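Local coordinates for interleukin 22 (Danio rerio, PDB 4O6K), which probably acts as a secreted helical cytokine of the IL-10 family, signalling in immunity through cell-surface receptors as its human counterpart does, at residues T5-S10 with H84-E89; R32-F37 with T130-H135; C48-R53 with P102-F107; D70-M75 with A122-I127. All coordinates share one frame; numbering follows the deposited sequence.

Contact 1: residues T5-S10 with H84-E89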
loop_
_atom_site.group_PDB
_atom_site.type_symbol
_atom_site.label_atom_id
_atom_site.label_comp_id
_atom_site.label_asym_id
_atom_site.label_seq_id
_atom_site.Cartn_x
_atom_site.Cartn_y
_atom_site.Cartn_z
ATOM N N THR A 5 -0.625 14.793 -4.422
ATOM C CA THR A 5 -0.091 15.660 -3.374
ATOM C C THR A 5 -0.006 15.071 -1.947
ATOM O O THR A 5 0.881 15.464 -1.190
ATOM C CB THR A 5 -0.890 16.974 -3.328
ATOM O OG1 THR A 5 -2.250 16.708 -2.968
ATOM C CG2 THR A 5 -0.859 17.632 -4.696
ATOM N N PRO A 6 -0.918 14.148 -1.562
ATOM C CA PRO A 6 -0.732 13.578 -0.218
ATOM C C PRO A 6 0.573 12.801 -0.048
ATOM O O PRO A 6 1.029 12.614 1.080
ATOM C CB PRO A 6 -1.933 12.640 -0.068
ATOM C CG PRO A 6 -2.964 13.217 -0.953
ATOM C CD PRO A 6 -2.214 13.736 -2.136
ATOM N N LEU A 7 1.169 12.358 -1.152
ATOM C CA LEU A 7 2.458 11.677 -1.100
ATOM C C LEU A 7 3.565 12.644 -0.687
ATOM O O LEU A 7 4.664 12.227 -0.320
ATOM C CB LEU A 7 2.778 11.031 -2.450
ATOM C CG LEU A 7 2.151 9.652 -2.680
ATOM C CD1 LEU A 7 2.119 9.280 -4.147
ATOM C CD2 LEU A 7 2.935 8.607 -1.910
ATOM N N ASP A 8 3.267 13.939 -0.751
ATOM C CA ASP A 8 4.208 14.962 -0.315
ATOM C C ASP A 8 3.827 15.514 1.059
ATOM O O ASP A 8 4.405 16.494 1.523
ATOM C CB ASP A 8 4.290 16.096 -1.340
ATOM C CG ASP A 8 5.101 15.713 -2.565
ATOM O OD1 ASP A 8 6.161 15.073 -2.396
ATOM O OD2 ASP A 8 4.685 16.052 -3.693
ATOM N N SER A 9 2.855 14.878 1.703
ATOM C CA SER A 9 2.419 15.284 3.036
ATOM C C SER A 9 3.144 14.486 4.119
ATOM O O SER A 9 2.926 13.283 4.263
ATOM C CB SER A 9 0.908 15.121 3.191
ATOM O OG SER A 9 0.523 15.290 4.544
ATOM N N SER A 10 4.004 15.161 4.876
ATOM C CA SER A 10 4.767 14.516 5.941
ATOM C C SER A 10 3.859 13.955 7.033
ATOM O O SER A 10 4.220 12.999 7.718
ATOM C CB SER A 10 5.772 15.496 6.551
ATOM O OG SER A 10 5.113 16.604 7.138
ATOM N N HIS A 84 -7.118 6.328 -0.242
ATOM C CA HIS A 84 -8.167 6.214 -1.248
ATOM C C HIS A 84 -8.095 7.362 -2.249
ATOM O O HIS A 84 -8.223 7.152 -3.455
ATOM C CB HIS A 84 -9.549 6.179 -0.595
ATOM C CG HIS A 84 -10.677 6.160 -1.579
ATOM N ND1 HIS A 84 -10.844 5.148 -2.500
ATOM C CD2 HIS A 84 -11.689 7.034 -1.794
ATOM C CE1 HIS A 84 -11.913 5.397 -3.236
ATOM N NE2 HIS A 84 -12.443 6.535 -2.829
ATOM N N ARG A 85 -7.893 8.573 -1.738
ATOM C CA ARG A 85 -7.761 9.755 -2.583
ATOM C C ARG A 85 -6.587 9.616 -3.546
ATOM O O ARG A 85 -6.698 9.951 -4.725
ATOM C CB ARG A 85 -7.599 11.012 -1.725
ATOM C CG ARG A 85 -8.837 11.370 -0.916
ATOM C CD ARG A 85 -8.674 12.704 -0.206
ATOM N NE ARG A 85 -9.831 13.024 0.624
ATOM C CZ ARG A 85 -9.889 12.822 1.937
ATOM N NH1 ARG A 85 -8.850 12.304 2.578
ATOM N NH2 ARG A 85 -10.986 13.141 2.610
ATOM N N VAL A 86 -5.462 9.127 -3.034
ATOM C CA VAL A 86 -4.286 8.867 -3.857
ATOM C C VAL A 86 -4.594 7.850 -4.955
ATOM O O VAL A 86 -4.305 8.083 -6.129
ATOM C CB VAL A 86 -3.107 8.353 -3.008
ATOM C CG1 VAL A 86 -1.950 7.925 -3.901
ATOM C CG2 VAL A 86 -2.662 9.419 -2.016
ATOM N N GLU A 87 -5.178 6.725 -4.555
ATOM C CA GLU A 87 -5.538 5.654 -5.479
ATOM C C GLU A 87 -6.470 6.142 -6.585
ATOM O O GLU A 87 -6.289 5.799 -7.753
ATOM C CB GLU A 87 -6.182 4.494 -4.713
ATOM C CG GLU A 87 -6.329 3.201 -5.508
ATOM C CD GLU A 87 -7.549 3.200 -6.409
ATOM O OE1 GLU A 87 -8.603 3.714 -5.977
ATOM O OE2 GLU A 87 -7.456 2.690 -7.545
ATOM N N GLN A 88 -7.468 6.936 -6.213
ATOM C CA GLN A 88 -8.435 7.453 -7.177
ATOM C C GLN A 88 -7.778 8.341 -8.231
ATOM O O GLN A 88 -8.090 8.236 -9.417
ATOM C CB GLN A 88 -9.548 8.218 -6.459
ATOM C CG GLN A 88 -10.568 7.311 -5.791
ATOM C CD GLN A 88 -11.242 6.374 -6.780
ATOM O OE1 GLN A 88 -11.053 5.158 -6.731
ATOM N NE2 GLN A 88 -12.031 6.940 -7.685
ATOM N N GLU A 89 -6.876 9.217 -7.798
ATOM C CA GLU A 89 -6.170 10.089 -8.733
ATOM C C GLU A 89 -5.249 9.294 -9.653
ATOM O O GLU A 89 -5.185 9.556 -10.856
ATOM C CB GLU A 89 -5.353 11.145 -7.993
ATOM C CG GLU A 89 -4.633 12.108 -8.929
ATOM C CD GLU A 89 -4.017 13.289 -8.208
ATOM O OE1 GLU A 89 -4.187 13.392 -6.976
ATOM O OE2 GLU A 89 -3.364 14.117 -8.879
HETATM O O HOH W 1 -3.137 15.510 -5.946
#

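Contact 2: residues R32-F37 with T130-H135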
loop_
_atom_site.group_PDB
_atom_site.type_symbol
_atom_site.label_atom_id
_atom_site.label_comp_id
_atom_site.label_asym_id
_atom_site.label_seq_id
_atom_site.Cartn_x
_atom_site.Cartn_y
_atom_site.Cartn_z
ATOM N N ARG A 32 8.056 -10.964 3.691
ATOM C CA ARG A 32 7.195 -9.851 3.308
ATOM C C ARG A 32 6.007 -10.278 2.449
ATOM O O ARG A 32 6.066 -11.283 1.739
ATOM C CB ARG A 32 8.020 -8.796 2.572
ATOM C CG ARG A 32 8.784 -9.333 1.374
ATOM C CD ARG A 32 9.669 -8.256 0.772
ATOM N NE ARG A 32 8.889 -7.185 0.163
ATOM C CZ ARG A 32 9.304 -5.928 0.058
ATOM N NH1 ARG A 32 10.495 -5.581 0.530
ATOM N NH2 ARG A 32 8.529 -5.016 -0.513
ATOM N N LEU A 33 4.931 -9.502 2.523
ATOM C CA LEU A 33 3.739 -9.743 1.717
ATOM C C LEU A 33 3.768 -8.917 0.433
ATOM O O LEU A 33 3.381 -9.399 -0.631
ATOM C CB LEU A 33 2.475 -9.440 2.523
ATOM C CG LEU A 33 2.270 -10.317 3.760
ATOM C CD1 LEU A 33 1.019 -9.906 4.522
ATOM C CD2 LEU A 33 2.206 -11.788 3.371
ATOM N N LEU A 34 4.217 -7.669 0.542
ATOM C CA LEU A 34 4.404 -6.819 -0.630
ATOM C C LEU A 34 5.477 -7.388 -1.541
ATOM O O LEU A 34 6.531 -7.813 -1.067
ATOM C CB LEU A 34 4.801 -5.396 -0.231
ATOM C CG LEU A 34 3.758 -4.359 0.176
ATOM C CD1 LEU A 34 4.461 -3.049 0.485
ATOM C CD2 LEU A 34 2.730 -4.164 -0.925
ATOM N N PRO A 35 5.208 -7.413 -2.853
ATOM C CA PRO A 35 6.281 -7.715 -3.801
ATOM C C PRO A 35 7.397 -6.686 -3.666
ATOM O O PRO A 35 7.112 -5.501 -3.496
ATOM C CB PRO A 35 5.593 -7.614 -5.165
ATOM C CG PRO A 35 4.148 -7.854 -4.878
ATOM C CD PRO A 35 3.899 -7.278 -3.514
ATOM N N TYR A 36 8.646 -7.129 -3.741
ATOM C CA TYR A 36 9.772 -6.222 -3.574
ATOM C C TYR A 36 10.078 -5.470 -4.863
ATOM O O TYR A 36 10.283 -6.074 -5.915
ATOM C CB TYR A 36 11.011 -6.988 -3.105
ATOM C CG TYR A 36 12.284 -6.173 -3.139
ATOM C CD1 TYR A 36 12.519 -5.171 -2.206
ATOM C CD2 TYR A 36 13.255 -6.409 -4.105
ATOM C CE1 TYR A 36 13.684 -4.426 -2.237
ATOM C CE2 TYR A 36 14.421 -5.670 -4.144
ATOM C CZ TYR A 36 14.630 -4.679 -3.207
ATOM O OH TYR A 36 15.790 -3.941 -3.242
ATOM N N PHE A 37 10.104 -4.145 -4.767
ATOM C CA PHE A 37 10.497 -3.303 -5.888
ATOM C C PHE A 37 11.864 -2.691 -5.618
ATOM O O PHE A 37 12.030 -1.918 -4.674
ATOM C CB PHE A 37 9.469 -2.197 -6.134
ATOM C CG PHE A 37 8.270 -2.641 -6.925
ATOM C CD1 PHE A 37 7.276 -3.405 -6.337
ATOM C CD2 PHE A 37 8.136 -2.283 -8.258
ATOM C CE1 PHE A 37 6.171 -3.809 -7.065
ATOM C CE2 PHE A 37 7.035 -2.684 -8.991
ATOM C CZ PHE A 37 6.052 -3.448 -8.394
ATOM N N THR A 130 2.489 -1.030 4.711
ATOM C CA THR A 130 1.849 0.075 4.000
ATOM C C THR A 130 2.820 1.226 3.741
ATOM O O THR A 130 2.797 1.843 2.676
ATOM C CB THR A 130 0.631 0.619 4.771
ATOM O OG1 THR A 130 -0.171 -0.473 5.238
ATOM C CG2 THR A 130 -0.210 1.513 3.876
ATOM N N ASN A 131 3.670 1.501 4.726
ATOM C CA ASN A 131 4.681 2.545 4.614
ATOM C C ASN A 131 5.603 2.287 3.423
ATOM O O ASN A 131 5.964 3.212 2.695
ATOM C CB ASN A 131 5.493 2.634 5.910
ATOM C CG ASN A 131 6.331 3.899 6.001
ATOM O OD1 ASN A 131 7.003 4.134 7.005
ATOM N ND2 ASN A 131 6.274 4.731 4.967
ATOM N N THR A 132 5.981 1.026 3.238
ATOM C CA THR A 132 6.838 0.620 2.127
ATOM C C THR A 132 6.143 0.812 0.776
ATOM O O THR A 132 6.763 1.241 -0.199
ATOM C CB THR A 132 7.275 -0.854 2.274
ATOM O OG1 THR A 132 8.027 -1.012 3.484
ATOM C CG2 THR A 132 8.132 -1.290 1.091
ATOM N N LEU A 133 4.854 0.492 0.728
ATOM C CA LEU A 133 4.054 0.680 -0.480
ATOM C C LEU A 133 3.994 2.157 -0.859
ATOM O O LEU A 133 4.076 2.512 -2.035
ATOM C CB LEU A 133 2.643 0.121 -0.280
ATOM C CG LEU A 133 1.653 0.246 -1.442
ATOM C CD1 LEU A 133 2.214 -0.386 -2.712
ATOM C CD2 LEU A 133 0.323 -0.386 -1.069
ATOM N N TYR A 134 3.847 3.008 0.152
ATOM C CA TYR A 134 3.810 4.455 -0.030
ATOM C C TYR A 134 5.115 4.955 -0.637
ATOM O O TYR A 134 5.123 5.850 -1.482
ATOM C CB TYR A 134 3.559 5.143 1.311
ATOM C CG TYR A 134 2.778 6.433 1.229
ATOM C CD1 TYR A 134 1.460 6.443 0.796
ATOM C CD2 TYR A 134 3.350 7.638 1.620
ATOM C CE1 TYR A 134 0.739 7.619 0.732
ATOM C CE2 TYR A 134 2.634 8.819 1.563
ATOM C CZ TYR A 134 1.329 8.801 1.118
ATOM O OH TYR A 134 0.607 9.971 1.056
ATOM N N HIS A 135 6.214 4.356 -0.192
ATOM C CA HIS A 135 7.543 4.653 -0.711
ATOM C C HIS A 135 7.673 4.266 -2.183
ATOM O O HIS A 135 8.263 5.001 -2.976
ATOM C CB HIS A 135 8.593 3.925 0.134
ATOM C CG HIS A 135 9.846 3.583 -0.608
ATOM N ND1 HIS A 135 10.619 4.526 -1.251
ATOM C CD2 HIS A 135 10.464 2.394 -0.804
ATOM C CE1 HIS A 135 11.655 3.933 -1.814
ATOM N NE2 HIS A 135 11.586 2.638 -1.557
#

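Contact 3: residues C48-R53 with P102-F107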
loop_
_atom_site.group_PDB
_atom_site.type_symbol
_atom_site.label_atom_id
_atom_site.label_comp_id
_atom_site.label_asym_id
_atom_site.label_seq_id
_atom_site.Cartn_x
_atom_site.Cartn_y
_atom_site.Cartn_z
ATOM N N CYS A 48 4.349 2.614 -11.157
ATOM C CA CYS A 48 3.368 3.452 -10.470
ATOM C C CYS A 48 1.979 2.823 -10.460
ATOM O O CYS A 48 1.375 2.649 -9.402
ATOM C CB CYS A 48 3.299 4.840 -11.111
ATOM S SG CYS A 48 2.110 5.958 -10.318
ATOM N N CYS A 49 1.478 2.480 -11.641
ATOM C CA CYS A 49 0.127 1.947 -11.769
ATOM C C CYS A 49 0.013 0.533 -11.205
ATOM O O CYS A 49 -1.055 0.133 -10.741
ATOM C CB CYS A 49 -0.319 1.975 -13.231
ATOM S SG CYS A 49 -0.573 3.638 -13.895
ATOM N N ILE A 50 1.106 -0.225 -11.253
ATOM C CA ILE A 50 1.130 -1.552 -10.645
ATOM C C ILE A 50 0.936 -1.450 -9.136
ATOM O O ILE A 50 0.099 -2.145 -8.559
ATOM C CB ILE A 50 2.448 -2.298 -10.938
ATOM C CG1 ILE A 50 2.499 -2.743 -12.400
ATOM C CG2 ILE A 50 2.581 -3.513 -10.037
ATOM C CD1 ILE A 50 3.859 -3.238 -12.840
ATOM N N ASN A 51 1.702 -0.568 -8.503
ATOM C CA ASN A 51 1.594 -0.365 -7.066
ATOM C C ASN A 51 0.282 0.316 -6.693
ATOM O O ASN A 51 -0.246 0.111 -5.601
ATOM C CB ASN A 51 2.779 0.454 -6.549
ATOM C CG ASN A 51 4.056 -0.357 -6.466
ATOM O OD1 ASN A 51 4.172 -1.272 -5.650
ATOM N ND2 ASN A 51 5.026 -0.025 -7.311
ATOM N N ALA A 52 -0.241 1.128 -7.608
ATOM C CA ALA A 52 -1.521 1.794 -7.401
ATOM C C ALA A 52 -2.660 0.786 -7.339
ATOM O O ALA A 52 -3.659 1.001 -6.653
ATOM C CB ALA A 52 -1.775 2.808 -8.505
ATOM N N ARG A 53 -2.503 -0.317 -8.061
ATOM C CA ARG A 53 -3.520 -1.356 -8.083
ATOM C C ARG A 53 -3.458 -2.138 -6.775
ATOM O O ARG A 53 -4.480 -2.579 -6.247
ATOM C CB ARG A 53 -3.321 -2.285 -9.281
ATOM C CG ARG A 53 -4.583 -3.013 -9.685
ATOM C CD ARG A 53 -5.558 -1.970 -10.215
ATOM N NE ARG A 53 -6.940 -2.423 -10.288
ATOM C CZ ARG A 53 -7.822 -1.947 -11.162
ATOM N NH1 ARG A 53 -7.455 -1.007 -12.023
ATOM N NH2 ARG A 53 -9.068 -2.401 -11.173
ATOM N N PRO A 102 1.406 -9.879 -12.977
ATOM C CA PRO A 102 1.867 -10.938 -12.067
ATOM C C PRO A 102 2.135 -10.478 -10.631
ATOM O O PRO A 102 1.866 -11.228 -9.693
ATOM C CB PRO A 102 3.180 -11.405 -12.704
ATOM C CG PRO A 102 3.092 -11.025 -14.122
ATOM C CD PRO A 102 2.165 -9.858 -14.241
ATOM N N LEU A 103 2.653 -9.267 -10.466
ATOM C CA LEU A 103 3.025 -8.768 -9.144
ATOM C C LEU A 103 1.816 -8.421 -8.281
ATOM O O LEU A 103 1.839 -8.618 -7.067
ATOM C CB LEU A 103 3.944 -7.551 -9.275
ATOM C CG LEU A 103 5.335 -7.852 -9.843
ATOM C CD1 LEU A 103 6.136 -6.576 -10.034
ATOM C CD2 LEU A 103 6.084 -8.833 -8.951
ATOM N N VAL A 104 0.740 -7.958 -8.886
ATOM C CA VAL A 104 -0.460 -7.671 -8.193
ATOM C C VAL A 104 -1.055 -8.979 -7.723
ATOM O O VAL A 104 -1.401 -9.093 -6.633
ATOM C CB VAL A 104 -1.457 -6.902 -9.059
ATOM C CG1 VAL A 104 -2.755 -6.675 -8.358
ATOM C CG2 VAL A 104 -0.876 -5.604 -9.515
ATOM N N LYS A 105 -1.126 -9.964 -8.588
ATOM C CA LYS A 105 -1.617 -11.279 -8.205
ATOM C C LYS A 105 -0.765 -11.892 -7.095
ATOM O O LYS A 105 -1.267 -12.519 -6.219
ATOM C CB LYS A 105 -1.706 -12.203 -9.399
ATOM C CG LYS A 105 -2.991 -12.088 -10.173
ATOM C CD LYS A 105 -2.828 -12.563 -11.574
ATOM C CE LYS A 105 -1.824 -11.686 -12.263
ATOM N NZ LYS A 105 -2.361 -10.737 -13.245
ATOM N N GLN A 106 0.522 -11.654 -7.146
ATOM C CA GLN A 106 1.416 -12.194 -6.122
ATOM C C GLN A 106 1.067 -11.742 -4.733
ATOM O O GLN A 106 0.973 -12.530 -3.819
ATOM C CB GLN A 106 2.863 -11.863 -6.405
ATOM C CG GLN A 106 3.826 -12.466 -5.416
ATOM C CD GLN A 106 5.256 -12.023 -5.648
ATOM O OE1 GLN A 106 5.721 -12.041 -6.732
ATOM N NE2 GLN A 106 5.917 -11.604 -4.629
ATOM N N PHE A 107 0.857 -10.449 -4.598
ATOM C CA PHE A 107 0.459 -9.892 -3.342
ATOM C C PHE A 107 -0.825 -10.543 -2.840
ATOM O O PHE A 107 -0.892 -11.009 -1.735
ATOM C CB PHE A 107 0.313 -8.395 -3.387
ATOM C CG PHE A 107 -0.213 -7.848 -2.125
ATOM C CD1 PHE A 107 0.542 -7.891 -1.010
ATOM C CD2 PHE A 107 -1.498 -7.361 -2.040
ATOM C CE1 PHE A 107 0.064 -7.438 0.173
ATOM C CE2 PHE A 107 -2.001 -6.897 -0.863
ATOM C CZ PHE A 107 -1.217 -6.942 0.252
#

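Contact 4: residues D70-M75 with A122-I127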
loop_
_atom_site.group_PDB
_atom_site.type_symbol
_atom_site.label_atom_id
_atom_site.label_comp_id
_atom_site.label_asym_id
_atom_site.label_seq_id
_atom_site.Cartn_x
_atom_site.Cartn_y
_atom_site.Cartn_z
ATOM N N ASP A 70 -9.738 -0.062 14.599
ATOM C CA ASP A 70 -9.818 1.362 14.907
ATOM C C ASP A 70 -9.229 1.645 16.284
ATOM O O ASP A 70 -8.600 2.680 16.506
ATOM C CB ASP A 70 -11.262 1.855 14.831
ATOM C CG ASP A 70 -11.716 2.104 13.406
ATOM O OD1 ASP A 70 -10.845 2.213 12.517
ATOM O OD2 ASP A 70 -12.940 2.191 13.177
ATOM N N MET A 71 -9.443 0.710 17.206
ATOM C CA MET A 71 -8.905 0.814 18.557
ATOM C C MET A 71 -7.385 0.704 18.533
ATOM O O MET A 71 -6.683 1.542 19.097
ATOM C CB MET A 71 -9.495 -0.276 19.456
ATOM C CG MET A 71 -10.901 0.005 19.965
ATOM S SD MET A 71 -11.560 -1.374 20.925
ATOM C CE MET A 71 -10.265 -1.595 22.142
ATOM N N LYS A 72 -6.886 -0.339 17.877
ATOM C CA LYS A 72 -5.448 -0.568 17.772
ATOM C C LYS A 72 -4.733 0.459 16.900
ATOM O O LYS A 72 -3.586 0.824 17.166
ATOM C CB LYS A 72 -5.166 -1.965 17.225
ATOM C CG LYS A 72 -3.692 -2.297 17.237
ATOM C CD LYS A 72 -3.397 -3.704 16.782
ATOM C CE LYS A 72 -1.939 -4.003 17.026
ATOM N NZ LYS A 72 -1.593 -3.768 18.455
ATOM N N TYR A 73 -5.415 0.933 15.865
ATOM C CA TYR A 73 -4.824 1.895 14.947
ATOM C C TYR A 73 -5.735 3.105 14.830
ATOM O O TYR A 73 -6.532 3.191 13.901
ATOM C CB TYR A 73 -4.608 1.277 13.563
ATOM C CG TYR A 73 -3.774 0.015 13.541
ATOM C CD1 TYR A 73 -2.387 0.064 13.619
ATOM C CD2 TYR A 73 -4.379 -1.229 13.416
ATOM C CE1 TYR A 73 -1.630 -1.095 13.590
ATOM C CE2 TYR A 73 -3.633 -2.389 13.385
ATOM C CZ TYR A 73 -2.260 -2.318 13.472
ATOM O OH TYR A 73 -1.516 -3.476 13.441
ATOM N N PRO A 74 -5.627 4.044 15.782
ATOM C CA PRO A 74 -6.488 5.231 15.781
ATOM C C PRO A 74 -6.376 6.046 14.494
ATOM O O PRO A 74 -7.296 6.792 14.160
ATOM C CB PRO A 74 -5.968 6.038 16.976
ATOM C CG PRO A 74 -5.364 5.018 17.879
ATOM C CD PRO A 74 -4.740 4.010 16.958
ATOM N N MET A 75 -5.261 5.902 13.786
ATOM C CA MET A 75 -5.020 6.668 12.569
ATOM C C MET A 75 -5.484 5.969 11.287
ATOM O O MET A 75 -5.509 6.590 10.225
ATOM C CB MET A 75 -3.531 6.997 12.450
ATOM C CG MET A 75 -2.658 5.790 12.158
ATOM S SD MET A 75 -2.564 4.609 13.520
ATOM C CE MET A 75 -1.588 5.536 14.701
ATOM N N ALA A 122 -2.159 -11.644 9.491
ATOM C CA ALA A 122 -1.974 -11.282 8.092
ATOM C C ALA A 122 -2.292 -9.809 7.865
ATOM O O ALA A 122 -1.581 -9.116 7.136
ATOM C CB ALA A 122 -2.841 -12.156 7.199
ATOM N N ARG A 123 -3.368 -9.340 8.488
ATOM C CA ARG A 123 -3.758 -7.938 8.394
ATOM C C ARG A 123 -2.688 -7.040 9.006
ATOM O O ARG A 123 -2.268 -6.062 8.392
ATOM C CB ARG A 123 -5.105 -7.707 9.083
ATOM C CG ARG A 123 -6.304 -8.147 8.254
ATOM C CD ARG A 123 -7.592 -7.486 8.722
ATOM N NE ARG A 123 -7.528 -6.028 8.653
ATOM C CZ ARG A 123 -8.539 -5.223 8.966
ATOM N NH1 ARG A 123 -9.695 -5.733 9.369
ATOM N NH2 ARG A 123 -8.396 -3.908 8.875
ATOM N N ASN A 124 -2.243 -7.388 10.210
ATOM C CA ASN A 124 -1.204 -6.628 10.899
ATOM C C ASN A 124 0.098 -6.568 10.108
ATOM O O ASN A 124 0.771 -5.538 10.080
ATOM C CB ASN A 124 -0.936 -7.226 12.282
ATOM C CG ASN A 124 -2.005 -6.862 13.292
ATOM O OD1 ASN A 124 -2.671 -5.835 13.166
ATOM N ND2 ASN A 124 -2.175 -7.706 14.303
ATOM N N LYS A 125 0.445 -7.679 9.467
ATOM C CA LYS A 125 1.671 -7.759 8.681
ATOM C C LYS A 125 1.616 -6.839 7.465
ATOM O O LYS A 125 2.547 -6.074 7.214
ATOM C CB LYS A 125 1.931 -9.200 8.240
ATOM C CG LYS A 125 3.276 -9.403 7.565
ATOM C CD LYS A 125 3.523 -10.869 7.254
ATOM C CE LYS A 125 4.940 -11.089 6.758
ATOM N NZ LYS A 125 5.945 -10.556 7.717
ATOM N N ALA A 126 0.522 -6.921 6.714
ATOM C CA ALA A 126 0.327 -6.075 5.541
ATOM C C ALA A 126 0.230 -4.602 5.930
ATOM O O ALA A 126 0.745 -3.732 5.227
ATOM C CB ALA A 126 -0.915 -6.506 4.779
ATOM N N ILE A 127 -0.441 -4.333 7.047
ATOM C CA ILE A 127 -0.554 -2.978 7.583
ATOM C C ILE A 127 0.824 -2.371 7.836
ATOM O O ILE A 127 1.076 -1.210 7.503
ATOM C CB ILE A 127 -1.379 -2.962 8.891
ATOM C CG1 ILE A 127 -2.875 -2.982 8.572
ATOM C CG2 ILE A 127 -1.065 -1.732 9.722
ATOM C CD1 ILE A 127 -3.750 -3.282 9.767
#

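Contact 1: residues T5-S10 with H84-E89
Pro6 and Val86 meet through saturated carbon, with CB of the proline ring 3.8 Å from CG2 of Val86 and CG of the same ring 4.0 Å from that methyl. The two side chains slide past one another in opposite directions, and the one methyl touches two ring carbons. The other Val86 branch, CG1, faces Leu7 more loosely, 4.3 Å from CD1. Val86 reaches both because CG1 lies anti to its backbone N (chi1 173°) while CG2 sits beside that nitrogen; a beta-branched residue can thus present two methyls to two neighbours. This is how the N-terminal 3-10 turn, residues 5-8, is laid against helix 76-93 in the all-helical cytokine fold, just before helix 10-24 begins. Proline's fixed phi suits the turn and its missing N-H costs nothing, since the bonds are donated by Asp8 N, to Thr5 O (2.9 Å), and by Ser9 N. The polar link is indirect: Thr5 N donates to a water 3.0 Å away, and that water donates to Glu89 OE1 at 2.6 Å. Glu89, fully extended one helical turn beyond Val86, is long enough to hold such a water at the edge of the apolar patch. Further out, Pro6 O accepts hydrogen bonds from Tyr134 OH and Thr12 OG1, and Leu7 O from Trp13 NE1. Leu7 also packs on Tyr134 and Leu137, and Val86 on Leu55 of helix 47-62.

Contact 2: residues R32-F37 with T130-H135
Arg32 crosses Thr132 at about a right angle, NH2 lying 4.1 Å from the CG2 methyl, at the margin of the contact. Its guanidinium group is steered back over its own loop. NE donates to Leu34 O at 2.7 Å in a nearly straight bond (171° at the hydrogen), with the acceptor almost in the guanidinium plane, while NH2 makes a weak bond to Pro35 O. With CG between the backbone N and the carbonyl carbon (chi1 55°) and a bend at chi3, the chain folds round to reach both carbonyls; NH2 also bonds to Tyr136 OH. Arginine suits this place because one flat group can bind several acceptors and pin the loop. Leu33 turns the other way, onto Phe107 and Tyr111 of helix 102-117, and the backbone N atoms of Leu33 and Leu34 are both held by the Glu129 carboxylate. Leu34 makes the main apolar contact. A single methyl, CD1, rests against the helix, 3.7 Å from Leu133 CB and 4.0 Å from Thr132 CB, close enough to lie 3.6 Å from the Leu133 amide N. A branched leucine suits this buried spot, since its tip fits between consecutive helix residues. Farther along, Phe37 turns to Tyr136 and to Asn51 of helix 47-62. An irregular connection threaded between helix 130-140 and helix 102-117, with hydrophobic residues facing both, belongs to the compact helical core of the IL-10 cytokine family.

Contact 3: residues C48-R53 with P102-F107
Leu103 opens the interface with its CB, 4.3 Å from the CG2 branch of Ile50, a loose apolar touch beside the more central Val104. That valine directs CG2 into the helix 47-62 surface, where the methyl finds three neighbours: Ile50 O at 3.7 Å, Ile50 CG2 at 4.1 Å and Arg53 CB, also at 4.1 Å. Because Ile50 and Arg53 stand three residues apart, they line one side of their helix, and a short methyl can rest between them. Ile50 brings CG2 to the partner because that branch points anti to its backbone N, with CG1 (chi1 -72°) beside the nitrogen. Arg53 contributes only the root of its chain; a bend at chi2 (67°) takes the guanidinium group away, toward a long, weak ion pair with Asp97. Later in the second helix, Phe107 turns toward Tyr58 and Ile54, carrying the apolar strip onward. The short helical segments run almost in the same direction, 24° between their axes and 9.4 Å apart at closest approach, a separation that suits medium-sized aliphatic residues. Such side-by-side packing of helices 47-62 and 102-117, next to the disulfides Cys48-Cys141 and Cys49-Cys94, is characteristic of the disulfide-braced helical fold of IL-22.

Contact 4: residues D70-M75 with A122-I127
Tyr73 sends its ring straight to helix 119-128 and is gripped there at both edge and face. Its hydroxyl donates to Asn124 OD1 over a short 2.6 Å; the oxygen lies at the ring edge near its plane, whereas the phenol sits well above the amide's carbonyl plane, with ring and amide planes 63° apart. Ile127 comes from the opposite direction: CG2 rests over one ring face, a CH-pi contact 4.3 Å from the centroid, and CD1 reaches CE2 at 3.7 Å. Isoleucine's two branches lie against one face of the ring while asparagine supplies the acceptor. Tyr73 is the first residue to leave the helical course after the short helix 69-72, so this exit turn is docked onto another part of the cytokine's helical bundle; Thr22 and Ala23 of helix 10-24 also meet the ring. A phenylalanine here would probably keep much of the face packing but leave Asn124 OD1 without its hydroxyl donor, freeing the amide to turn. The looser side belongs to Lys72. Its CG overlies the rim of the other ring face, and its aliphatic CD is 4.3 Å from Asn124 OD1, before the partly exposed chain carries NZ to a salt bridge with Glu26.

How the contacts relate
The four contacts tie together the crystallised C-terminal portion of the protein, folded as the helical cytokine domain. Contact 2 touches all three others: contact 1 through Tyr134, contact 3, its nearest, about 10 Å away between centres, where Leu33, Pro35 and Phe37 meet helix 102-117, and contact 4 where Leu33 packs on helix 119-128, which helix 130-140 follows in the chain. Contacts 3 and 4 are nested within the loop that contact 2 closes. They lie on opposite sides of the chain's centre, centres about 21 Å apart. Contact 1 touches contact 3 where Glu87 meets Ala52 and crosses each of the others along the sequence, as do contacts 3 and 4, so helices remote in sequence interlock.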